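Local coordinates for proteasome chaperone 4 (Saccharomyces cerevisiae, PDB 2Z5B), which assists assembly of the yeast 20S proteasome by promoting formation of the alpha-ring, working as a heterodimer with IRC25, at residues I41-G46 with K139-L144; L59-Y64 with D98-M103; T105-R110 with C115-S120. All coordinates share one frame; numbering follows the deposited sequence.

Contact 1 (I41-G46 with K139-L144); sequences ISLVVG and KKCLDL
The SG of Cys141 stands opposite its own carbonyl carbon and beside its backbone N (chi1 -74°), a setting that places the sulfur between helix 139-144 and the strand, where Leu43 and Val45 meet it. Both of these strand residues answer with a branch anti to the backbone N: in Leu43 it is CG (chi1 173°), from which the CD2 branch reaches the sulfur, and in Val45 it is CG2. The sulfur is therefore shared by two methyl groups, Val45 CG2 at 3.9 Å and Leu43 CD2 at 4.1 Å from Cys141 SG. The methyls themselves, Leu43 CD2 and Val45 CG2, are 5.0 Å apart, so the sulfur sits against both and not against one alone. This is helix-on-sheet packing in an alpha/beta fold: helix 134-149 lies across one side of a mixed sheet, over strand 41-47. The backbones stay well separated, with 8.6 Å between the CA atoms of Val45 and Cys141, and the bridge is a small apolar one. Met103, from helix 94-111, packs against both Leu43 and Cys141 and so joins the second helix to the same buried cluster. The intervening residues Ser42 and Val44 serve the other side of the sheet, where the partner chain YLR021W binds: Ser42 OG hydrogen-bonds Gln41 OE1 of that chain, and Val44 packs on its Phe34.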
ATOM      1  N   ILE A  41      -4.566   5.546  -8.534  1.00 30.46           N
ATOM      2  CA  ILE A  41      -3.707   4.509  -9.103  1.00 29.24           C
ATOM      3  C   ILE A  41      -2.695   4.183  -8.017  1.00 28.11           C
ATOM      4  O   ILE A  41      -2.197   5.082  -7.336  1.00 27.35           O
ATOM      5  CB  ILE A  41      -2.979   5.015 -10.372  1.00 29.42           C
ATOM      6  CG1 ILE A  41      -3.958   5.137 -11.538  1.00 29.72           C
ATOM      7  CG2 ILE A  41      -1.828   4.096 -10.783  1.00 29.98           C
ATOM      8  CD1 ILE A  41      -3.437   6.003 -12.657  1.00 30.49           C
ATOM      9  N   SER A  42      -2.436   2.891  -7.813  1.00 27.39           N
ATOM     10  CA  SER A  42      -1.295   2.449  -7.016  1.00 26.50           C
ATOM     11  C   SER A  42      -0.363   1.682  -7.939  1.00 26.68           C
ATOM     12  O   SER A  42      -0.809   0.801  -8.682  1.00 27.36           O
ATOM     13  CB  SER A  42      -1.733   1.510  -5.895  1.00 26.22           C
ATOM     14  OG  SER A  42      -2.541   2.184  -4.957  1.00 26.59           O
ATOM     15  N   LEU A  43       0.916   2.011  -7.903  1.00 25.55           N
ATOM     16  CA  LEU A  43       1.895   1.314  -8.729  1.00 25.41           C
ATOM     17  C   LEU A  43       3.004   0.799  -7.860  1.00 24.97           C
ATOM     18  O   LEU A  43       3.563   1.546  -7.044  1.00 25.16           O
ATOM     19  CB  LEU A  43       2.451   2.224  -9.839  1.00 24.67           C
ATOM     20  CG  LEU A  43       3.619   1.661 -10.665  1.00 25.60           C
ATOM     21  CD1 LEU A  43       3.151   0.481 -11.502  1.00 27.65           C
ATOM     22  CD2 LEU A  43       4.213   2.712 -11.570  1.00 26.90           C
ATOM     23  N   VAL A  44       3.281  -0.497  -7.979  1.00 24.77           N
ATOM     24  CA  VAL A  44       4.509  -1.060  -7.408  1.00 24.87           C
ATOM     25  C   VAL A  44       5.416  -1.376  -8.601  1.00 25.05           C
ATOM     26  O   VAL A  44       4.993  -2.056  -9.556  1.00 25.66           O
ATOM     27  CB  VAL A  44       4.251  -2.325  -6.556  1.00 25.54           C
ATOM     28  CG1 VAL A  44       5.555  -2.826  -5.928  1.00 23.97           C
ATOM     29  CG2 VAL A  44       3.208  -2.026  -5.466  1.00 25.74           C
ATOM     30  N   VAL A  45       6.636  -0.841  -8.581  1.00 24.90           N
ATOM     31  CA  VAL A  45       7.555  -1.008  -9.718  1.00 26.63           C
ATOM     32  C   VAL A  45       8.989  -1.262  -9.239  1.00 26.94           C
ATOM     33  O   VAL A  45       9.412  -0.728  -8.230  1.00 27.32           O
ATOM     34  CB  VAL A  45       7.451   0.156 -10.759  1.00 26.19           C
ATOM     35  CG1 VAL A  45       7.772   1.520 -10.134  1.00 28.50           C
ATOM     36  CG2 VAL A  45       8.357  -0.114 -12.011  1.00 26.38           C
ATOM     37  N   GLY A  46       9.697  -2.136  -9.945  1.00 28.34           N
ATOM     38  CA  GLY A  46      11.081  -2.458  -9.611  1.00 28.92           C
ATOM     39  C   GLY A  46      11.728  -3.186 -10.764  1.00 29.82           C
ATOM     40  O   GLY A  46      11.083  -3.452 -11.776  1.00 28.93           O
ATOM     41  N   LYS A 139       8.645   6.562 -18.873  1.00 32.89           N
ATOM     42  CA  LYS A 139       7.823   6.433 -20.099  1.00 34.18           C
ATOM     43  C   LYS A 139       7.201   5.051 -20.274  1.00 33.67           C
ATOM     44  O   LYS A 139       6.045   4.931 -20.686  1.00 33.98           O
ATOM     45  CB  LYS A 139       8.598   6.869 -21.356  1.00 35.10           C
ATOM     46  CG  LYS A 139       9.645   5.890 -21.882  1.00 38.15           C
ATOM     47  CD  LYS A 139       9.134   5.171 -23.146  1.00 43.58           C
ATOM     48  CE  LYS A 139      10.286   4.706 -24.030  1.00 45.73           C
ATOM     49  NZ  LYS A 139       9.829   4.006 -25.280  1.00 48.27           N
ATOM     50  N   LYS A 140       7.944   4.005 -19.934  1.00 33.28           N
ATOM     51  CA  LYS A 140       7.396   2.659 -20.058  1.00 33.06           C
ATOM     52  C   LYS A 140       6.236   2.444 -19.101  1.00 32.87           C
ATOM     53  O   LYS A 140       5.283   1.740 -19.429  1.00 32.10           O
ATOM     54  CB  LYS A 140       8.461   1.576 -19.854  1.00 33.25           C
ATOM     55  CG  LYS A 140       9.539   1.510 -20.976  1.00 35.06           C
ATOM     56  CD  LYS A 140       8.980   1.335 -22.397  1.00 36.51           C
ATOM     57  CE  LYS A 140       8.963  -0.131 -22.817  1.00 38.37           C
ATOM     58  NZ  LYS A 140       8.704  -0.320 -24.288  1.00 41.04           N
ATOM     59  N   CYS A 141       6.311   3.060 -17.924  1.00 32.61           N
ATOM     60  CA  CYS A 141       5.219   2.930 -16.959  1.00 33.03           C
ATOM     61  C   CYS A 141       4.005   3.731 -17.397  1.00 33.16           C
ATOM     62  O   CYS A 141       2.882   3.278 -17.246  1.00 33.43           O
ATOM     63  CB  CYS A 141       5.671   3.305 -15.547  1.00 32.56           C
ATOM     64  SG  CYS A 141       6.731   2.041 -14.765  1.00 33.26           S
ATOM     65  N   LEU A 142       4.235   4.916 -17.948  1.00 33.95           N
ATOM     66  CA  LEU A 142       3.153   5.710 -18.538  1.00 35.34           C
ATOM     67  C   LEU A 142       2.449   4.983 -19.686  1.00 35.60           C
ATOM     68  O   LEU A 142       1.215   4.951 -19.759  1.00 35.99           O
ATOM     69  CB  LEU A 142       3.703   7.039 -19.053  1.00 35.42           C
ATOM     70  CG  LEU A 142       3.944   8.135 -18.025  1.00 37.34           C
ATOM     71  CD1 LEU A 142       4.278   9.412 -18.758  1.00 39.22           C
ATOM     72  CD2 LEU A 142       2.693   8.327 -17.156  1.00 39.07           C
ATOM     73  N   ASP A 143       3.249   4.432 -20.594  1.00 36.41           N
ATOM     74  CA  ASP A 143       2.759   3.615 -21.694  1.00 37.19           C
ATOM     75  C   ASP A 143       1.878   2.458 -21.252  1.00 36.99           C
ATOM     76  O   ASP A 143       0.787   2.252 -21.785  1.00 36.20           O
ATOM     77  CB  ASP A 143       3.940   3.062 -22.467  1.00 37.94           C
ATOM     78  CG  ASP A 143       4.195   3.818 -23.713  1.00 41.43           C
ATOM     79  OD1 ASP A 143       4.259   5.070 -23.648  1.00 44.19           O
ATOM     80  OD2 ASP A 143       4.296   3.152 -24.769  1.00 48.22           O
ATOM     81  N   LEU A 144       2.364   1.702 -20.278  1.00 36.48           N
ATOM     82  CA  LEU A 144       1.613   0.587 -19.740  1.00 37.19           C
ATOM     83  C   LEU A 144       0.264   1.051 -19.201  1.00 37.07           C
ATOM     84  O   LEU A 144      -0.765   0.484 -19.548  1.00 36.80           O
ATOM     85  CB  LEU A 144       2.431  -0.111 -18.646  1.00 37.37           C
ATOM     86  CG  LEU A 144       1.744  -1.267 -17.926  1.00 38.37           C
ATOM     87  CD1 LEU A 144       1.395  -2.386 -18.920  1.00 39.37           C
ATOM     88  CD2 LEU A 144       2.659  -1.788 -16.842  1.00 39.05           C
TER

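Contact 2 (L59-Y64 with D98-M103); sequences LSCYYY and DMARHM
One face of the Tyr63 ring is roofed by the backbone of Arg101, whose CA sits 3.6 Å from the ring centroid and only 1° off the ring normal, a CH-pi contact of nearly exact alignment. The Arg101 side chain then runs alongside the tyrosine in the same direction, CB and CG lying near CZ and CD reaching the hydroxyl, with Arg101 CD 3.4 Å from Tyr63 OH. CG of Arg101 anti to the backbone N (chi1 176°) lays the chain along the ring, and a bend at chi3 turns the guanidinium back to Asp98, one helical turn earlier. Arg101 NH2 donates to Asp98 OD1 at 3.2 Å in a salt bridge; the carboxylate oxygen lies at the guanidinium edge, in its plane, but is itself met from above the carboxylate plane. Closer to the strand, Ala100 CB rests 3.7 Å from Cys61 SG and 4.0 Å from Tyr63 CB. A serine in place of Tyr63 would probably leave the CA and aliphatic chain of Arg101 without their aromatic support and open a gap beside the helix. Strand 59-64 and helix 98-103 run in nearly the same direction, 26° apart; Tyr63 pairs its backbone with Val117 of the adjacent strand, while Met99 and Met103, on another side of the helix, pack against helix 134-149.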
ATOM      1  N   LEU A  59      10.728  -2.572   0.060  1.00 30.34           N
ATOM      2  CA  LEU A  59       9.918  -1.397  -0.254  1.00 29.60           C
ATOM      3  C   LEU A  59      10.798  -0.189   0.074  1.00 29.35           C
ATOM      4  O   LEU A  59      10.978   0.139   1.240  1.00 29.36           O
ATOM      5  CB  LEU A  59       8.622  -1.383   0.564  1.00 29.45           C
ATOM      6  CG  LEU A  59       7.530  -0.388   0.125  1.00 30.46           C
ATOM      7  CD1 LEU A  59       6.209  -0.596   0.857  1.00 29.57           C
ATOM      8  CD2 LEU A  59       7.969   1.039   0.285  1.00 32.20           C
ATOM      9  N   SER A  60      11.378   0.435  -0.946  1.00 28.14           N
ATOM     10  CA  SER A  60      12.409   1.450  -0.704  1.00 28.36           C
ATOM     11  C   SER A  60      11.806   2.816  -0.461  1.00 27.79           C
ATOM     12  O   SER A  60      12.296   3.585   0.372  1.00 28.22           O
ATOM     13  CB  SER A  60      13.410   1.503  -1.864  1.00 27.96           C
ATOM     14  OG  SER A  60      14.209   0.341  -1.874  1.00 30.17           O
ATOM     15  N   CYS A  61      10.735   3.106  -1.183  1.00 27.21           N
ATOM     16  CA  CYS A  61      10.058   4.398  -1.059  1.00 27.06           C
ATOM     17  C   CYS A  61       8.593   4.244  -1.459  1.00 26.17           C
ATOM     18  O   CYS A  61       8.302   3.480  -2.365  1.00 26.30           O
ATOM     19  CB  CYS A  61      10.756   5.420  -1.968  1.00 26.46           C
ATOM     20  SG  CYS A  61      10.112   7.105  -1.834  1.00 28.64           S
ATOM     21  N   TYR A  62       7.694   4.949  -0.757  1.00 26.02           N
ATOM     22  CA  TYR A  62       6.242   4.956  -1.025  1.00 25.58           C
ATOM     23  C   TYR A  62       5.889   6.415  -1.172  1.00 26.25           C
ATOM     24  O   TYR A  62       6.040   7.182  -0.207  1.00 26.14           O
ATOM     25  CB  TYR A  62       5.464   4.387   0.170  1.00 25.40           C
ATOM     26  CG  TYR A  62       4.007   4.023  -0.083  1.00 25.49           C
ATOM     27  CD1 TYR A  62       3.563   3.595  -1.354  1.00 24.03           C
ATOM     28  CD2 TYR A  62       3.078   4.053   0.954  1.00 23.62           C
ATOM     29  CE1 TYR A  62       2.235   3.238  -1.556  1.00 24.45           C
ATOM     30  CE2 TYR A  62       1.751   3.694   0.749  1.00 25.80           C
ATOM     31  CZ  TYR A  62       1.339   3.269  -0.501  1.00 24.27           C
ATOM     32  OH  TYR A  62       0.012   2.922  -0.718  1.00 26.85           O
ATOM     33  N   TYR A  63       5.472   6.809  -2.370  1.00 26.18           N
ATOM     34  CA  TYR A  63       5.251   8.220  -2.688  1.00 27.64           C
ATOM     35  C   TYR A  63       3.811   8.458  -3.094  1.00 27.52           C
ATOM     36  O   TYR A  63       3.259   7.659  -3.828  1.00 27.88           O
ATOM     37  CB  TYR A  63       6.158   8.657  -3.839  1.00 28.21           C
ATOM     38  CG  TYR A  63       6.634  10.087  -3.678  1.00 29.89           C
ATOM     39  CD1 TYR A  63       5.853  11.163  -4.102  1.00 31.54           C
ATOM     40  CD2 TYR A  63       7.858  10.356  -3.093  1.00 28.82           C
ATOM     41  CE1 TYR A  63       6.300  12.490  -3.917  1.00 31.58           C
ATOM     42  CE2 TYR A  63       8.317  11.657  -2.932  1.00 31.57           C
ATOM     43  CZ  TYR A  63       7.531  12.714  -3.337  1.00 32.02           C
ATOM     44  OH  TYR A  63       8.005  13.999  -3.158  1.00 34.11           O
ATOM     45  N   TYR A  64       3.224   9.572  -2.642  1.00 27.94           N
ATOM     46  CA  TYR A  64       1.851   9.935  -2.962  1.00 28.19           C
ATOM     47  C   TYR A  64       1.776  11.254  -3.726  1.00 29.08           C
ATOM     48  O   TYR A  64       2.470  12.202  -3.359  1.00 28.11           O
ATOM     49  CB  TYR A  64       1.069  10.076  -1.651  1.00 29.41           C
ATOM     50  CG  TYR A  64      -0.373  10.508  -1.813  1.00 29.43           C
ATOM     51  CD1 TYR A  64      -1.303   9.666  -2.407  1.00 29.11           C
ATOM     52  CD2 TYR A  64      -0.818  11.751  -1.333  1.00 30.18           C
ATOM     53  CE1 TYR A  64      -2.629  10.042  -2.557  1.00 30.05           C
ATOM     54  CE2 TYR A  64      -2.166  12.132  -1.488  1.00 30.61           C
ATOM     55  CZ  TYR A  64      -3.056  11.253  -2.080  1.00 30.72           C
ATOM     56  OH  TYR A  64      -4.380  11.594  -2.259  1.00 31.78           O
ATOM     57  N   ASP A  98      13.981  10.356  -6.119  1.00 31.84           N
ATOM     58  CA  ASP A  98      13.729  11.033  -7.409  1.00 31.66           C
ATOM     59  C   ASP A  98      12.779  10.219  -8.264  1.00 30.34           C
ATOM     60  O   ASP A  98      11.807  10.745  -8.803  1.00 29.47           O
ATOM     61  CB  ASP A  98      15.031  11.284  -8.196  1.00 31.15           C
ATOM     62  CG  ASP A  98      15.845  12.447  -7.636  1.00 35.88           C
ATOM     63  OD1 ASP A  98      15.390  13.095  -6.650  1.00 36.09           O
ATOM     64  OD2 ASP A  98      16.953  12.689  -8.173  1.00 37.45           O
ATOM     65  N   MET A  99      13.068   8.925  -8.393  1.00 29.96           N
ATOM     66  CA  MET A  99      12.269   8.060  -9.255  1.00 29.61           C
ATOM     67  C   MET A  99      10.818   7.959  -8.786  1.00 29.67           C
ATOM     68  O   MET A  99       9.901   8.101  -9.599  1.00 29.59           O
ATOM     69  CB  MET A  99      12.877   6.659  -9.342  1.00 29.57           C
ATOM     70  CG  MET A  99      12.009   5.669 -10.100  1.00 30.82           C
ATOM     71  SD  MET A  99      11.683   6.207 -11.794  1.00 35.80           S
ATOM     72  CE  MET A  99      13.275   5.774 -12.454  1.00 32.76           C
ATOM     73  N   ALA A 100      10.637   7.691  -7.490  1.00 28.99           N
ATOM     74  CA  ALA A 100       9.305   7.523  -6.889  1.00 28.99           C
ATOM     75  C   ALA A 100       8.518   8.817  -6.955  1.00 28.75           C
ATOM     76  O   ALA A 100       7.324   8.808  -7.251  1.00 28.87           O
ATOM     77  CB  ALA A 100       9.436   7.065  -5.443  1.00 29.41           C
ATOM     78  N   ARG A 101       9.203   9.935  -6.699  1.00 29.17           N
ATOM     79  CA  ARG A 101       8.587  11.265  -6.787  1.00 29.37           C
ATOM     80  C   ARG A 101       8.129  11.561  -8.193  1.00 28.87           C
ATOM     81  O   ARG A 101       6.976  11.909  -8.391  1.00 29.12           O
ATOM     82  CB  ARG A 101       9.552  12.365  -6.327  1.00 29.30           C
ATOM     83  CG  ARG A 101       8.981  13.782  -6.484  1.00 31.86           C
ATOM     84  CD  ARG A 101       9.935  14.797  -5.842  1.00 34.61           C
ATOM     85  NE  ARG A 101      11.323  14.665  -6.330  1.00 38.28           N
ATOM     86  CZ  ARG A 101      11.819  15.242  -7.423  1.00 38.27           C
ATOM     87  NH1 ARG A 101      11.068  16.014  -8.209  1.00 38.40           N
ATOM     88  NH2 ARG A 101      13.088  15.046  -7.736  1.00 39.38           N
ATOM     89  N   HIS A 102       9.040  11.434  -9.161  1.00 29.24           N
ATOM     90  CA  HIS A 102       8.702  11.657 -10.567  1.00 29.08           C
ATOM     91  C   HIS A 102       7.590  10.750 -11.045  1.00 28.96           C
ATOM     92  O   HIS A 102       6.666  11.208 -11.719  1.00 29.04           O
ATOM     93  CB  HIS A 102       9.920  11.472 -11.472  1.00 29.83           C
ATOM     94  CG  HIS A 102      10.899  12.602 -11.399  1.00 30.59           C
ATOM     95  ND1 HIS A 102      12.254  12.419 -11.544  1.00 32.20           N
ATOM     96  CD2 HIS A 102      10.720  13.928 -11.183  1.00 33.04           C
ATOM     97  CE1 HIS A 102      12.875  13.579 -11.416  1.00 33.62           C
ATOM     98  NE2 HIS A 102      11.967  14.513 -11.198  1.00 34.59           N
ATOM     99  N   MET A 103       7.692   9.463 -10.706  1.00 28.02           N
ATOM    100  CA  MET A 103       6.667   8.497 -11.093  1.00 27.98           C
ATOM    101  C   MET A 103       5.291   8.901 -10.616  1.00 27.63           C
ATOM    102  O   MET A 103       4.369   9.003 -11.410  1.00 28.18           O
ATOM    103  CB  MET A 103       7.014   7.088 -10.598  1.00 27.89           C
ATOM    104  CG  MET A 103       6.140   5.995 -11.195  1.00 27.60           C
ATOM    105  SD  MET A 103       6.404   5.766 -12.960  1.00 33.59           S
ATOM    106  CE  MET A 103       7.945   4.854 -12.919  1.00 30.04           C
TER

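Contact 3 (T105-R110 with C115-S120); sequences TIISER and CYVTWS
A beta-alpha-beta crossover ends here: strand 83-87 leads into helix 94-111, and a short turn brings the chain back as strand 115-121, parallel to the first strand, with strand 58-67 between the two. The first residues of the returning strand pack beneath the last turns of the helix, chiefly through Ile107 and Cys115. The two segments run at 152° to each other, their axes approaching to 8.1 Å. Cys115 SG, anti to its backbone N (chi1 -174°), lies against the beta branch of Ile107: Cys115 SG is 3.6 Å from Ile107 CG2 and 3.7 Å from Ile107 CB, with CD1 slightly farther away. Three carbons of one isoleucine thus gather round a single sulfur. The backbones come nearest at Ser108 and Cys115, whose CA atoms are 5.6 Å apart; Ser108 CB and Cys115 CB are separated by 4.3 Å. Ser108 contributes bulk to this packing, but its hydroxyl OG is used elsewhere, hydrogen-bonded to the carbonyl O of Arg113 in the turn, which ties the helix end to the chain just ahead of the strand. Ile41 and Leu43, on the neighbouring strand, and Leu145 of helix 134-149 also pack on Ile107. Two residues beyond Cys115 the strand meets the same isoleucine again, the Val117 methyl CG2 lying 4.2 Å from Ile107 CD1.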
ATOM      1  N   THR A 105       4.209  11.806  -9.406  1.00 29.88           N
ATOM      2  CA  THR A 105       3.815  13.139  -9.870  1.00 31.75           C
ATOM      3  C   THR A 105       3.417  13.134 -11.340  1.00 31.07           C
ATOM      4  O   THR A 105       2.392  13.700 -11.707  1.00 31.74           O
ATOM      5  CB  THR A 105       4.934  14.188  -9.617  1.00 32.12           C
ATOM      6  OG1 THR A 105       5.329  14.135  -8.238  1.00 34.60           O
ATOM      7  CG2 THR A 105       4.401  15.612  -9.862  1.00 33.92           C
ATOM      8  N   ILE A 106       4.217  12.485 -12.180  1.00 31.69           N
ATOM      9  CA  ILE A 106       3.905  12.419 -13.605  1.00 32.20           C
ATOM     10  C   ILE A 106       2.639  11.575 -13.884  1.00 32.47           C
ATOM     11  O   ILE A 106       1.803  11.952 -14.726  1.00 31.18           O
ATOM     12  CB  ILE A 106       5.114  11.936 -14.452  1.00 32.62           C
ATOM     13  CG1 ILE A 106       6.232  12.983 -14.415  1.00 34.40           C
ATOM     14  CG2 ILE A 106       4.703  11.736 -15.919  1.00 33.40           C
ATOM     15  CD1 ILE A 106       7.636  12.400 -14.518  1.00 36.29           C
ATOM     16  N   ILE A 107       2.483  10.460 -13.174  1.00 32.30           N
ATOM     17  CA  ILE A 107       1.270   9.652 -13.330  1.00 32.98           C
ATOM     18  C   ILE A 107       0.032  10.460 -12.942  1.00 33.98           C
ATOM     19  O   ILE A 107      -0.953  10.477 -13.679  1.00 33.77           O
ATOM     20  CB  ILE A 107       1.325   8.322 -12.546  1.00 33.02           C
ATOM     21  CG1 ILE A 107       2.412   7.409 -13.120  1.00 32.23           C
ATOM     22  CG2 ILE A 107      -0.028   7.606 -12.596  1.00 31.90           C
ATOM     23  CD1 ILE A 107       2.726   6.201 -12.260  1.00 32.47           C
ATOM     24  N   SER A 108       0.097  11.141 -11.800  1.00 35.77           N
ATOM     25  CA  SER A 108      -1.023  11.942 -11.322  1.00 37.07           C
ATOM     26  C   SER A 108      -1.384  13.050 -12.325  1.00 37.99           C
ATOM     27  O   SER A 108      -2.558  13.252 -12.634  1.00 37.94           O
ATOM     28  CB  SER A 108      -0.706  12.518  -9.948  1.00 37.56           C
ATOM     29  OG  SER A 108      -1.832  13.194  -9.426  1.00 39.84           O
ATOM     30  N   GLU A 109      -0.375  13.755 -12.835  1.00 38.73           N
ATOM     31  CA  GLU A 109      -0.591  14.741 -13.900  1.00 40.50           C
ATOM     32  C   GLU A 109      -1.195  14.086 -15.138  1.00 39.87           C
ATOM     33  O   GLU A 109      -2.209  14.550 -15.671  1.00 41.02           O
ATOM     34  CB  GLU A 109       0.719  15.461 -14.253  1.00 40.02           C
ATOM     35  CG  GLU A 109       1.138  16.481 -13.222  1.00 42.84           C
ATOM     36  CD  GLU A 109       2.534  17.042 -13.437  1.00 43.29           C
ATOM     37  OE1 GLU A 109       3.515  16.264 -13.342  1.00 45.45           O
ATOM     38  OE2 GLU A 109       2.644  18.276 -13.666  1.00 46.94           O
ATOM     39  N   ARG A 110      -0.587  12.991 -15.584  1.00 39.30           N
ATOM     40  CA  ARG A 110      -0.988  12.362 -16.829  1.00 38.71           C
ATOM     41  C   ARG A 110      -2.450  11.939 -16.806  1.00 38.63           C
ATOM     42  O   ARG A 110      -3.162  12.087 -17.798  1.00 38.18           O
ATOM     43  CB  ARG A 110      -0.064  11.180 -17.162  1.00 38.96           C
ATOM     44  CG  ARG A 110      -0.317  10.515 -18.515  1.00 40.22           C
ATOM     45  CD  ARG A 110      -0.344  11.519 -19.681  1.00 42.46           C
ATOM     46  NE  ARG A 110      -0.612  10.869 -20.965  1.00 43.68           N
ATOM     47  CZ  ARG A 110      -1.808  10.449 -21.376  1.00 44.92           C
ATOM     48  NH1 ARG A 110      -2.877  10.589 -20.604  1.00 46.22           N
ATOM     49  NH2 ARG A 110      -1.933   9.871 -22.566  1.00 46.61           N
ATOM     50  N   CYS A 115      -2.260   9.173  -7.008  1.00 28.27           N
ATOM     51  CA  CYS A 115      -1.357   8.072  -7.336  1.00 27.88           C
ATOM     52  C   CYS A 115      -0.486   7.757  -6.133  1.00 26.31           C
ATOM     53  O   CYS A 115       0.044   8.675  -5.495  1.00 25.72           O
ATOM     54  CB  CYS A 115      -0.431   8.451  -8.522  1.00 27.47           C
ATOM     55  SG  CYS A 115       0.610   7.079  -9.133  1.00 31.72           S
ATOM     56  N   TYR A 116      -0.343   6.463  -5.851  1.00 25.15           N
ATOM     57  CA  TYR A 116       0.560   5.950  -4.854  1.00 25.33           C
ATOM     58  C   TYR A 116       1.599   5.148  -5.624  1.00 25.55           C
ATOM     59  O   TYR A 116       1.248   4.287  -6.437  1.00 25.12           O
ATOM     60  CB  TYR A 116      -0.158   5.014  -3.881  1.00 25.69           C
ATOM     61  CG  TYR A 116      -1.195   5.679  -3.006  1.00 26.86           C
ATOM     62  CD1 TYR A 116      -2.464   5.996  -3.506  1.00 27.76           C
ATOM     63  CD2 TYR A 116      -0.919   5.960  -1.669  1.00 27.43           C
ATOM     64  CE1 TYR A 116      -3.421   6.590  -2.701  1.00 28.02           C
ATOM     65  CE2 TYR A 116      -1.883   6.543  -0.851  1.00 29.02           C
ATOM     66  CZ  TYR A 116      -3.120   6.857  -1.385  1.00 28.21           C
ATOM     67  OH  TYR A 116      -4.074   7.450  -0.607  1.00 29.30           O
ATOM     68  N   VAL A 117       2.875   5.422  -5.370  1.00 24.26           N
ATOM     69  CA  VAL A 117       3.933   4.679  -6.057  1.00 24.95           C
ATOM     70  C   VAL A 117       4.888   4.031  -5.062  1.00 23.99           C
ATOM     71  O   VAL A 117       5.389   4.679  -4.156  1.00 24.49           O
ATOM     72  CB  VAL A 117       4.736   5.598  -7.017  1.00 24.20           C
ATOM     73  CG1 VAL A 117       6.021   4.952  -7.456  1.00 26.44           C
ATOM     74  CG2 VAL A 117       3.920   5.907  -8.241  1.00 26.21           C
ATOM     75  N   THR A 118       5.142   2.744  -5.244  1.00 24.42           N
ATOM     76  CA  THR A 118       6.188   2.079  -4.503  1.00 24.39           C
ATOM     77  C   THR A 118       7.356   1.774  -5.418  1.00 24.51           C
ATOM     78  O   THR A 118       7.148   1.187  -6.477  1.00 25.18           O
ATOM     79  CB  THR A 118       5.685   0.712  -3.969  1.00 25.14           C
ATOM     80  OG1 THR A 118       4.625   0.934  -3.024  1.00 25.97           O
ATOM     81  CG2 THR A 118       6.807  -0.037  -3.297  1.00 25.15           C
ATOM     82  N   TRP A 119       8.578   2.098  -4.978  1.00 24.05           N
ATOM     83  CA  TRP A 119       9.761   1.587  -5.646  1.00 23.74           C
ATOM     84  C   TRP A 119      10.264   0.363  -4.873  1.00 23.64           C
ATOM     85  O   TRP A 119      10.571   0.442  -3.686  1.00 23.38           O
ATOM     86  CB  TRP A 119      10.881   2.634  -5.886  1.00 24.54           C
ATOM     87  CG  TRP A 119      12.023   1.943  -6.634  1.00 23.84           C
ATOM     88  CD1 TRP A 119      13.097   1.335  -6.073  1.00 24.05           C
ATOM     89  CD2 TRP A 119      12.116   1.702  -8.053  1.00 25.20           C
ATOM     90  NE1 TRP A 119      13.874   0.750  -7.052  1.00 25.19           N
ATOM     91  CE2 TRP A 119      13.290   0.960  -8.275  1.00 25.50           C
ATOM     92  CE3 TRP A 119      11.315   2.049  -9.157  1.00 25.71           C
ATOM     93  CZ2 TRP A 119      13.710   0.575  -9.562  1.00 26.21           C
ATOM     94  CZ3 TRP A 119      11.725   1.663 -10.432  1.00 24.97           C
ATOM     95  CH2 TRP A 119      12.906   0.937 -10.627  1.00 25.21           C
ATOM     96  N   SER A 120      10.260  -0.770  -5.562  1.00 24.33           N
ATOM     97  CA  SER A 120      10.657  -2.064  -5.026  1.00 25.22           C
ATOM     98  C   SER A 120      12.091  -2.339  -5.462  1.00 25.94           C
ATOM     99  O   SER A 120      12.371  -2.385  -6.655  1.00 26.46           O
ATOM    100  CB  SER A 120       9.719  -3.157  -5.583  1.00 25.59           C
ATOM    101  OG  SER A 120      10.241  -4.458  -5.321  1.00 27.55           O
TER

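In the fold
From the N terminus, strands 6-13 and 24-31 precede strand 41-47, where contact 1 opens. Contact 2 opens next, on strand 58-67, and closes when helix 94-111 settles over the sheet. The later turns of that helix open contact 3, which closes almost at once on strand 115-121, so contacts 2 and 3 follow one another in series. Helix 134-149 finally closes contact 1 and encloses both. Strand 115-121 lies between the other two strands and bonds to each: Leu43 N and O face Tyr116 O and Thr118 N, and Ser60 N faces Trp119 O. The two helices, 94-111 and 134-149, lie side by side on the same face of the sheet.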